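Local coordinates for protein formate dehydrogenase (Pyrobaculum aerophilum, PDB 1QP8) that probably reduces 2-keto acids such as glyoxylate or hydroxypyruvate, using NADPH as cofactor, at residues 187-192 against 211-216; 235-240 against 253-258. One frame throughout, in Å; residues are numbered along the deposited sequence.

Contact 1: residues 187-192 against 211-216. With NDP (NADPH dihydro-nicotinamide-adenine-dinucleotide phosphate), chain C.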
loop_
_atom_site.group_PDB
_atom_site.type_symbol
_atom_site.label_atom_id
_atom_site.label_comp_id
_atom_site.label_asym_id
_atom_site.label_seq_id
_atom_site.Cartn_x
_atom_site.Cartn_y
_atom_site.Cartn_z
ATOM N N HIS A 187 -22.238 -0.911 21.037
ATOM C CA HIS A 187 -21.491 -2.147 21.220
ATOM C C HIS A 187 -20.028 -1.992 20.823
ATOM O O HIS A 187 -19.190 -2.804 21.219
ATOM C CB HIS A 187 -22.108 -3.281 20.397
ATOM C CG HIS A 187 -23.562 -3.502 20.667
ATOM N ND1 HIS A 187 -24.551 -2.754 20.065
ATOM C CD2 HIS A 187 -24.193 -4.365 21.498
ATOM C CE1 HIS A 187 -25.729 -3.148 20.514
ATOM N NE2 HIS A 187 -25.541 -4.123 21.385
ATOM N N THR A 188 -19.719 -0.966 20.028
ATOM C CA THR A 188 -18.335 -0.750 19.611
ATOM C C THR A 188 -17.602 0.317 20.423
ATOM O O THR A 188 -16.370 0.360 20.388
ATOM C CB THR A 188 -18.208 -0.400 18.105
ATOM O OG1 THR A 188 -18.959 0.787 17.808
ATOM C CG2 THR A 188 -18.674 -1.569 17.250
ATOM N N ARG A 189 -18.328 1.169 21.147
ATOM C CA ARG A 189 -17.679 2.200 21.962
ATOM C C ARG A 189 -16.547 1.512 22.728
ATOM O O ARG A 189 -16.599 0.317 22.911
ATOM C CB ARG A 189 -18.671 2.807 22.945
ATOM C CG ARG A 189 -19.579 3.851 22.348
ATOM C CD ARG A 189 -19.116 5.244 22.740
ATOM N NE ARG A 189 -19.697 6.266 21.874
ATOM C CZ ARG A 189 -19.167 7.470 21.683
ATOM N NH1 ARG A 189 -18.044 7.818 22.300
ATOM N NH2 ARG A 189 -19.741 8.321 20.849
ATOM N N GLY A 190 -15.524 2.247 23.154
ATOM C CA GLY A 190 -14.392 1.647 23.873
ATOM C C GLY A 190 -14.188 0.140 23.826
ATOM O O GLY A 190 -13.749 -0.462 24.808
ATOM N N LEU A 191 -14.477 -0.472 22.686
ATOM C CA LEU A 191 -14.360 -1.911 22.521
ATOM C C LEU A 191 -12.921 -2.379 22.652
ATOM O O LEU A 191 -12.609 -3.220 23.494
ATOM C CB LEU A 191 -14.904 -2.322 21.155
ATOM C CG LEU A 191 -14.712 -3.802 20.849
ATOM C CD1 LEU A 191 -15.668 -4.575 21.722
ATOM C CD2 LEU A 191 -14.954 -4.088 19.377
ATOM N N VAL A 192 -12.056 -1.852 21.792
ATOM C CA VAL A 192 -10.640 -2.203 21.816
ATOM C C VAL A 192 -10.020 -1.453 22.973
ATOM O O VAL A 192 -10.126 -0.228 23.040
ATOM C CB VAL A 192 -9.913 -1.764 20.537
ATOM C CG1 VAL A 192 -8.434 -1.965 20.704
ATOM C CG2 VAL A 192 -10.418 -2.553 19.336
ATOM N N ARG A 211 -14.568 5.165 12.886
ATOM C CA ARG A 211 -14.655 5.993 14.092
ATOM C C ARG A 211 -13.637 5.674 15.221
ATOM O O ARG A 211 -13.432 4.528 15.608
ATOM C CB ARG A 211 -16.108 5.996 14.631
ATOM C CG ARG A 211 -16.833 7.321 14.419
ATOM C CD ARG A 211 -16.413 8.062 13.158
ATOM N NE ARG A 211 -17.296 7.831 12.016
ATOM C CZ ARG A 211 -16.915 7.895 10.734
ATOM N NH1 ARG A 211 -15.653 8.178 10.416
ATOM N NH2 ARG A 211 -17.806 7.688 9.760
ATOM N N ALA A 212 -12.992 6.722 15.727
ATOM C CA ALA A 212 -11.977 6.618 16.775
ATOM C C ALA A 212 -12.492 6.119 18.131
ATOM O O ALA A 212 -11.821 5.348 18.811
ATOM C CB ALA A 212 -11.291 7.983 16.963
ATOM N N GLU A 213 -13.678 6.579 18.518
ATOM C CA GLU A 213 -14.301 6.223 19.792
ATOM C C GLU A 213 -14.325 4.723 20.067
ATOM O O GLU A 213 -14.484 4.296 21.212
ATOM C CB GLU A 213 -15.728 6.772 19.841
ATOM C CG GLU A 213 -15.839 8.304 19.930
ATOM C CD GLU A 213 -15.410 9.046 18.658
ATOM O OE1 GLU A 213 -15.267 8.404 17.592
ATOM O OE2 GLU A 213 -15.232 10.288 18.729
ATOM N N VAL A 214 -14.160 3.935 19.007
ATOM C CA VAL A 214 -14.148 2.477 19.093
ATOM C C VAL A 214 -12.956 2.004 19.903
ATOM O O VAL A 214 -12.939 0.890 20.426
ATOM C CB VAL A 214 -14.079 1.869 17.690
ATOM C CG1 VAL A 214 -13.773 0.401 17.756
ATOM C CG2 VAL A 214 -15.391 2.080 16.994
ATOM N N LEU A 215 -11.949 2.859 19.994
ATOM C CA LEU A 215 -10.746 2.555 20.749
ATOM C C LEU A 215 -10.731 3.430 21.991
ATOM O O LEU A 215 -11.056 4.614 21.925
ATOM C CB LEU A 215 -9.516 2.882 19.918
ATOM C CG LEU A 215 -9.320 2.158 18.592
ATOM C CD1 LEU A 215 -8.687 3.102 17.560
ATOM C CD2 LEU A 215 -8.448 0.940 18.825
ATOM N N ASP A 216 -10.364 2.854 23.126
ATOM C CA ASP A 216 -10.292 3.628 24.349
ATOM C C ASP A 216 -9.083 4.535 24.179
ATOM O O ASP A 216 -7.937 4.064 24.191
ATOM C CB ASP A 216 -10.131 2.679 25.548
ATOM C CG ASP A 216 -9.641 3.380 26.807
ATOM O OD1 ASP A 216 -10.131 4.479 27.152
ATOM O OD2 ASP A 216 -8.758 2.797 27.468
HETATM P PA NDP C . -21.012 -1.195 7.010
HETATM O O1A NDP C . -21.779 -0.398 8.017
HETATM O O2A NDP C . -20.825 0.060 6.250
HETATM O O5B NDP C . -20.247 -1.854 8.316
HETATM C C5B NDP C . -20.883 -3.137 8.712
HETATM C C4B NDP C . -19.781 -4.188 9.098
HETATM O O4B NDP C . -19.195 -3.998 10.445
HETATM C C3B NDP C . -20.327 -5.668 9.190
HETATM O O3B NDP C . -19.251 -6.585 9.092
HETATM C C2B NDP C . -21.006 -5.560 10.555
HETATM O O2B NDP C . -21.544 -6.639 11.229
HETATM C C1B NDP C . -19.966 -4.857 11.324
HETATM N N9A NDP C . -20.460 -4.289 12.535
HETATM C C8A NDP C . -21.341 -3.267 12.769
HETATM N N7A NDP C . -21.514 -3.036 14.071
HETATM C C5A NDP C . -20.700 -3.963 14.674
HETATM C C6A NDP C . -20.435 -4.255 16.063
HETATM N N6A NDP C . -21.052 -3.544 17.026
HETATM N N1A NDP C . -19.546 -5.286 16.343
HETATM C C2A NDP C . -18.963 -5.977 15.288
HETATM N N3A NDP C . -19.157 -5.776 13.997
HETATM C C4A NDP C . -20.034 -4.730 13.762
HETATM O O3 NDP C . -19.493 -1.199 6.617
HETATM P PN NDP C . -18.206 -0.252 6.240
HETATM O O1N NDP C . -17.010 -1.073 5.942
HETATM O O2N NDP C . -18.512 0.690 5.115
HETATM O O5D NDP C . -17.928 0.674 7.592
HETATM C C5D NDP C . -18.739 1.857 7.785
HETATM C C4D NDP C . -18.180 2.564 9.032
HETATM O O4D NDP C . -16.821 2.987 8.765
HETATM C C3D NDP C . -18.977 3.829 9.345
HETATM O O3D NDP C . -20.064 3.485 10.190
HETATM C C2D NDP C . -17.892 4.740 9.976
HETATM O O2D NDP C . -17.846 4.599 11.405
HETATM C C1D NDP C . -16.588 4.331 9.253
HETATM N N1N NDP C . -16.212 5.274 8.096
HETATM C C2N NDP C . -14.950 5.950 8.226
HETATM C C3N NDP C . -14.592 6.821 7.168
HETATM C C7N NDP C . -13.211 7.578 7.280
HETATM O O7N NDP C . -12.815 8.176 6.297
HETATM N N7N NDP C . -12.552 7.510 8.468
HETATM C C4N NDP C . -15.395 7.067 5.988
HETATM C C5N NDP C . -16.627 6.319 5.998
HETATM C C6N NDP C . -17.048 5.464 6.971
HETATM P P2B NDP C . -23.215 -6.842 10.993
HETATM O O1X NDP C . -23.349 -8.040 11.901
HETATM O O2X NDP C . -23.783 -5.567 11.507
HETATM O O3X NDP C . -23.375 -7.058 9.565
#

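Contact 2: residues 235-240 against 253-258. With NDP (NADPH dihydro-nicotinamide-adenine-dinucleotide phosphate), chain C.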
loop_
_atom_site.group_PDB
_atom_site.type_symbol
_atom_site.label_atom_id
_atom_site.label_comp_id
_atom_site.label_asym_id
_atom_site.label_seq_id
_atom_site.Cartn_x
_atom_site.Cartn_y
_atom_site.Cartn_z
ATOM N N ASP A 235 -6.776 7.843 10.519
ATOM C CA ASP A 235 -7.336 8.923 9.734
ATOM C C ASP A 235 -8.508 9.490 10.503
ATOM O O ASP A 235 -9.108 10.473 10.086
ATOM C CB ASP A 235 -7.837 8.401 8.395
ATOM C CG ASP A 235 -8.536 9.469 7.582
ATOM O OD1 ASP A 235 -9.762 9.346 7.326
ATOM O OD2 ASP A 235 -7.842 10.437 7.210
ATOM N N VAL A 236 -8.838 8.872 11.630
ATOM C CA VAL A 236 -9.968 9.343 12.422
ATOM C C VAL A 236 -9.574 9.601 13.863
ATOM O O VAL A 236 -8.743 8.893 14.419
ATOM C CB VAL A 236 -11.100 8.337 12.393
ATOM C CG1 VAL A 236 -12.396 9.013 12.825
ATOM C CG2 VAL A 236 -11.224 7.771 11.008
ATOM N N TRP A 237 -10.180 10.600 14.489
ATOM C CA TRP A 237 -9.777 10.916 15.843
ATOM C C TRP A 237 -10.873 11.214 16.835
ATOM O O TRP A 237 -11.984 11.579 16.450
ATOM C CB TRP A 237 -8.815 12.094 15.793
ATOM C CG TRP A 237 -7.675 11.808 14.920
ATOM C CD1 TRP A 237 -7.617 11.945 13.555
ATOM C CD2 TRP A 237 -6.449 11.196 15.322
ATOM N NE1 TRP A 237 -6.422 11.443 13.087
ATOM C CE2 TRP A 237 -5.689 10.976 14.149
ATOM C CE3 TRP A 237 -5.919 10.808 16.560
ATOM C CZ2 TRP A 237 -4.429 10.381 14.182
ATOM C CZ3 TRP A 237 -4.664 10.219 16.589
ATOM C CH2 TRP A 237 -3.935 10.012 15.406
ATOM N N TRP A 238 -10.546 11.065 18.119
ATOM C CA TRP A 238 -11.508 11.334 19.183
ATOM C C TRP A 238 -11.941 12.783 19.110
ATOM O O TRP A 238 -13.087 13.108 19.395
ATOM C CB TRP A 238 -10.892 11.028 20.545
ATOM C CG TRP A 238 -10.532 9.590 20.661
ATOM C CD1 TRP A 238 -11.346 8.568 21.046
ATOM C CD2 TRP A 238 -9.288 8.992 20.284
ATOM N NE1 TRP A 238 -10.692 7.368 20.927
ATOM C CE2 TRP A 238 -9.425 7.600 20.462
ATOM C CE3 TRP A 238 -8.070 9.499 19.809
ATOM C CZ2 TRP A 238 -8.390 6.703 20.180
ATOM C CZ3 TRP A 238 -7.034 8.604 19.528
ATOM C CH2 TRP A 238 -7.204 7.221 19.715
ATOM N N GLY A 239 -11.024 13.655 18.710
ATOM C CA GLY A 239 -11.348 15.061 18.593
ATOM C C GLY A 239 -12.397 15.306 17.529
ATOM O O GLY A 239 -12.911 16.421 17.414
ATOM N N ARG A 240 -12.699 14.278 16.740
ATOM C CA ARG A 240 -13.712 14.375 15.698
ATOM C C ARG A 240 -13.758 15.739 15.030
ATOM O O ARG A 240 -14.620 16.555 15.354
ATOM C CB ARG A 240 -15.096 14.085 16.293
ATOM C CG ARG A 240 -15.660 12.734 15.936
ATOM C CD ARG A 240 -17.077 12.538 16.443
ATOM N NE ARG A 240 -17.680 11.368 15.804
ATOM C CZ ARG A 240 -18.086 11.334 14.535
ATOM N NH1 ARG A 240 -17.969 12.413 13.765
ATOM N NH2 ARG A 240 -18.584 10.214 14.026
ATOM N N PRO A 253 6.404 10.074 18.078
ATOM C CA PRO A 253 7.048 9.599 16.858
ATOM C C PRO A 253 6.486 8.315 16.279
ATOM O O PRO A 253 6.672 8.041 15.099
ATOM C CB PRO A 253 8.523 9.518 17.246
ATOM C CG PRO A 253 8.498 9.427 18.729
ATOM C CD PRO A 253 7.401 10.371 19.111
ATOM N N ASN A 254 5.782 7.533 17.085
ATOM C CA ASN A 254 5.213 6.298 16.565
ATOM C C ASN A 254 3.736 6.416 16.224
ATOM O O ASN A 254 2.965 5.471 16.409
ATOM C CB ASN A 254 5.458 5.144 17.532
ATOM C CG ASN A 254 5.083 5.479 18.953
ATOM O OD1 ASN A 254 5.125 6.648 19.377
ATOM N ND2 ASN A 254 4.738 4.445 19.719
ATOM N N VAL A 255 3.346 7.590 15.727
ATOM C CA VAL A 255 1.974 7.806 15.300
ATOM C C VAL A 255 1.969 8.400 13.898
ATOM O O VAL A 255 2.812 9.227 13.576
ATOM C CB VAL A 255 1.200 8.767 16.234
ATOM C CG1 VAL A 255 -0.130 9.133 15.595
ATOM C CG2 VAL A 255 0.948 8.117 17.588
ATOM N N VAL A 256 1.047 7.943 13.058
ATOM C CA VAL A 256 0.912 8.481 11.716
ATOM C C VAL A 256 -0.510 8.976 11.738
ATOM O O VAL A 256 -1.422 8.235 12.104
ATOM C CB VAL A 256 1.023 7.424 10.619
ATOM C CG1 VAL A 256 0.560 8.033 9.297
ATOM C CG2 VAL A 256 2.484 6.923 10.495
ATOM N N ALA A 257 -0.715 10.224 11.346
ATOM C CA ALA A 257 -2.051 10.771 11.391
ATOM C C ALA A 257 -2.458 11.564 10.165
ATOM O O ALA A 257 -1.667 12.325 9.608
ATOM C CB ALA A 257 -2.176 11.624 12.609
ATOM N N THR A 258 -3.703 11.364 9.747
ATOM C CA THR A 258 -4.267 12.075 8.612
ATOM C C THR A 258 -5.590 12.655 9.098
ATOM O O THR A 258 -6.283 12.059 9.932
ATOM C CB THR A 258 -4.472 11.167 7.372
ATOM O OG1 THR A 258 -5.223 10.001 7.729
ATOM C CG2 THR A 258 -3.134 10.764 6.797
HETATM P PA NDP C . -21.012 -1.195 7.010
HETATM O O1A NDP C . -21.779 -0.398 8.017
HETATM O O2A NDP C . -20.825 0.060 6.250
HETATM O O5B NDP C . -20.247 -1.854 8.316
HETATM C C5B NDP C . -20.883 -3.137 8.712
HETATM C C4B NDP C . -19.781 -4.188 9.098
HETATM O O4B NDP C . -19.195 -3.998 10.445
HETATM C C3B NDP C . -20.327 -5.668 9.190
HETATM O O3B NDP C . -19.251 -6.585 9.092
HETATM C C2B NDP C . -21.006 -5.560 10.555
HETATM O O2B NDP C . -21.544 -6.639 11.229
HETATM C C1B NDP C . -19.966 -4.857 11.324
HETATM N N9A NDP C . -20.460 -4.289 12.535
HETATM C C8A NDP C . -21.341 -3.267 12.769
HETATM N N7A NDP C . -21.514 -3.036 14.071
HETATM C C5A NDP C . -20.700 -3.963 14.674
HETATM C C6A NDP C . -20.435 -4.255 16.063
HETATM N N6A NDP C . -21.052 -3.544 17.026
HETATM N N1A NDP C . -19.546 -5.286 16.343
HETATM C C2A NDP C . -18.963 -5.977 15.288
HETATM N N3A NDP C . -19.157 -5.776 13.997
HETATM C C4A NDP C . -20.034 -4.730 13.762
HETATM O O3 NDP C . -19.493 -1.199 6.617
HETATM P PN NDP C . -18.206 -0.252 6.240
HETATM O O1N NDP C . -17.010 -1.073 5.942
HETATM O O2N NDP C . -18.512 0.690 5.115
HETATM O O5D NDP C . -17.928 0.674 7.592
HETATM C C5D NDP C . -18.739 1.857 7.785
HETATM C C4D NDP C . -18.180 2.564 9.032
HETATM O O4D NDP C . -16.821 2.987 8.765
HETATM C C3D NDP C . -18.977 3.829 9.345
HETATM O O3D NDP C . -20.064 3.485 10.190
HETATM C C2D NDP C . -17.892 4.740 9.976
HETATM O O2D NDP C . -17.846 4.599 11.405
HETATM C C1D NDP C . -16.588 4.331 9.253
HETATM N N1N NDP C . -16.212 5.274 8.096
HETATM C C2N NDP C . -14.950 5.950 8.226
HETATM C C3N NDP C . -14.592 6.821 7.168
HETATM C C7N NDP C . -13.211 7.578 7.280
HETATM O O7N NDP C . -12.815 8.176 6.297
HETATM N N7N NDP C . -12.552 7.510 8.468
HETATM C C4N NDP C . -15.395 7.067 5.988
HETATM C C5N NDP C . -16.627 6.319 5.998
HETATM C C6N NDP C . -17.048 5.464 6.971
HETATM P P2B NDP C . -23.215 -6.842 10.993
HETATM O O1X NDP C . -23.349 -8.040 11.901
HETATM O O2X NDP C . -23.783 -5.567 11.507
HETATM O O3X NDP C . -23.375 -7.058 9.565
#

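Contact 1: residues 187-192 against 211-216
Val192 and Leu215 pair through a single bridge, their CA atoms 4.9 Å apart, and two backbone hydrogen bonds carry it. Val192 N donates to Val214 O, 3.2 Å from N to O, and Asp216 N returns a bond to Val192 O at 3.1 Å, with an angle at the hydrogen of 167°. A third bond, from Gly190 N to Glu213 O, is weak, its N-H...O angle only 126°. Around this frame the apolar groups are few. Val192 CG1 lies against Leu215 CD2 at 3.5 Å, the two side chains running side by side in the same direction. Val214 CG2 meets both CB and OG1 of Thr188, the two side chains crossing obliquely, while Val214 CA comes within 3.3 Å of Thr188 O as a CA-H...O contact. Arg189 and Glu213 also run alongside each other, but not as an ion pair: NH1 of Arg189 rests on the aliphatic part of Glu213, nearest CG, and stays 5.2 Å from OE2 of Glu213, which has a long, weak ion pair with Arg240 NE.

Both loops follow parallel strands of the Rossmann-type sheet, 177-180 and 205-208, and the contact joins them beside the bound NADPH. CB of His187 and CG2 of Thr188 come up to N6A of the adenine, whereas Arg211 lays one guanidinium face over the ribose of the nicotinamide half, NDP O2D standing 3.0 Å above that plane. In the second shell, Thr188 OG1 is hydrogen-bonded to Asn185 N and Pro183 O. With chi1 at 59° that hydroxyl sits between the backbone N and the carbonyl carbon, which leaves CG2 to face the adenine. Asp216 is the N-cap of helix 217-226, its OD2 receiving a weak bond from Gly219 N.

Contact 2: residues 235-240 against 253-258
Asp235 and Thr258 bring the two backbones closest, their CA atoms 4.5 Å apart; from there the segments diverge, with Trp237 to Arg240 folding into a type I beta turn. In this Rossmann-type NAD-binding domain, 235-240 is the loop after strand 231-234, and 253-258 contains strand 255-257, an outermost strand of the six-stranded parallel sheet within this chain; Val256, Ala257 and Thr258 pack on Ile101, Met108 and Tyr104 of the second subunit. Asp235 CA also offers its hydrogen to Thr258 O, at 3.3 Å between CA and O.

OG1 of Thr258 donates to Asp235 OD2 at 2.7 Å, OD2 accepting on its anti lone pair, and the two side chains cross at about a right angle. Asp235 CG is anti to the backbone N (chi1 175°), a setting that carries the carboxylate to Thr258 and to the backbone amides of Val261 and Ala262, which bond OD2 and OD1 respectively. Trp237 reaches across where the backbones have separated: its NE1 bonds to Thr258 O at 3.2 Å with an angle of 153° at the hydrogen. The oxygen lies 5° from the indole plane, although NE1 itself stands above the plane of the carbonyl. Farther along the same ring, CH2 meets Val255 CG1 at 3.9 Å, and Phe250 packs edge-to-face with the indole. Replacing Trp237 with an alanine would probably leave Thr258 O without its indole donor and open a gap beside Val255 and Phe250.

Asp235, a residue seen to bind NADPH, has OD1 beside the carboxamide, 3.5 Å from N7N.

Contact 1 closes before contact 2 opens along the chain, and their centres lie 14 Å apart within the NAD-binding domain. Three of the four segments are loops that follow successive neighbours in the parallel sheet, strands 177-180, 205-208 and 231-234; the fourth holds the edge strand 255-257. The contacts touch directly, with a probable hydrogen bond from Trp238 NE1 to Leu215 O at 3.0 Å, and helix 217-226 runs between them in sequence. Both reach the same NADPH: contact 1 meets both halves of it and contact 2 its carboxamide, so that together they touch both ends of the cofactor.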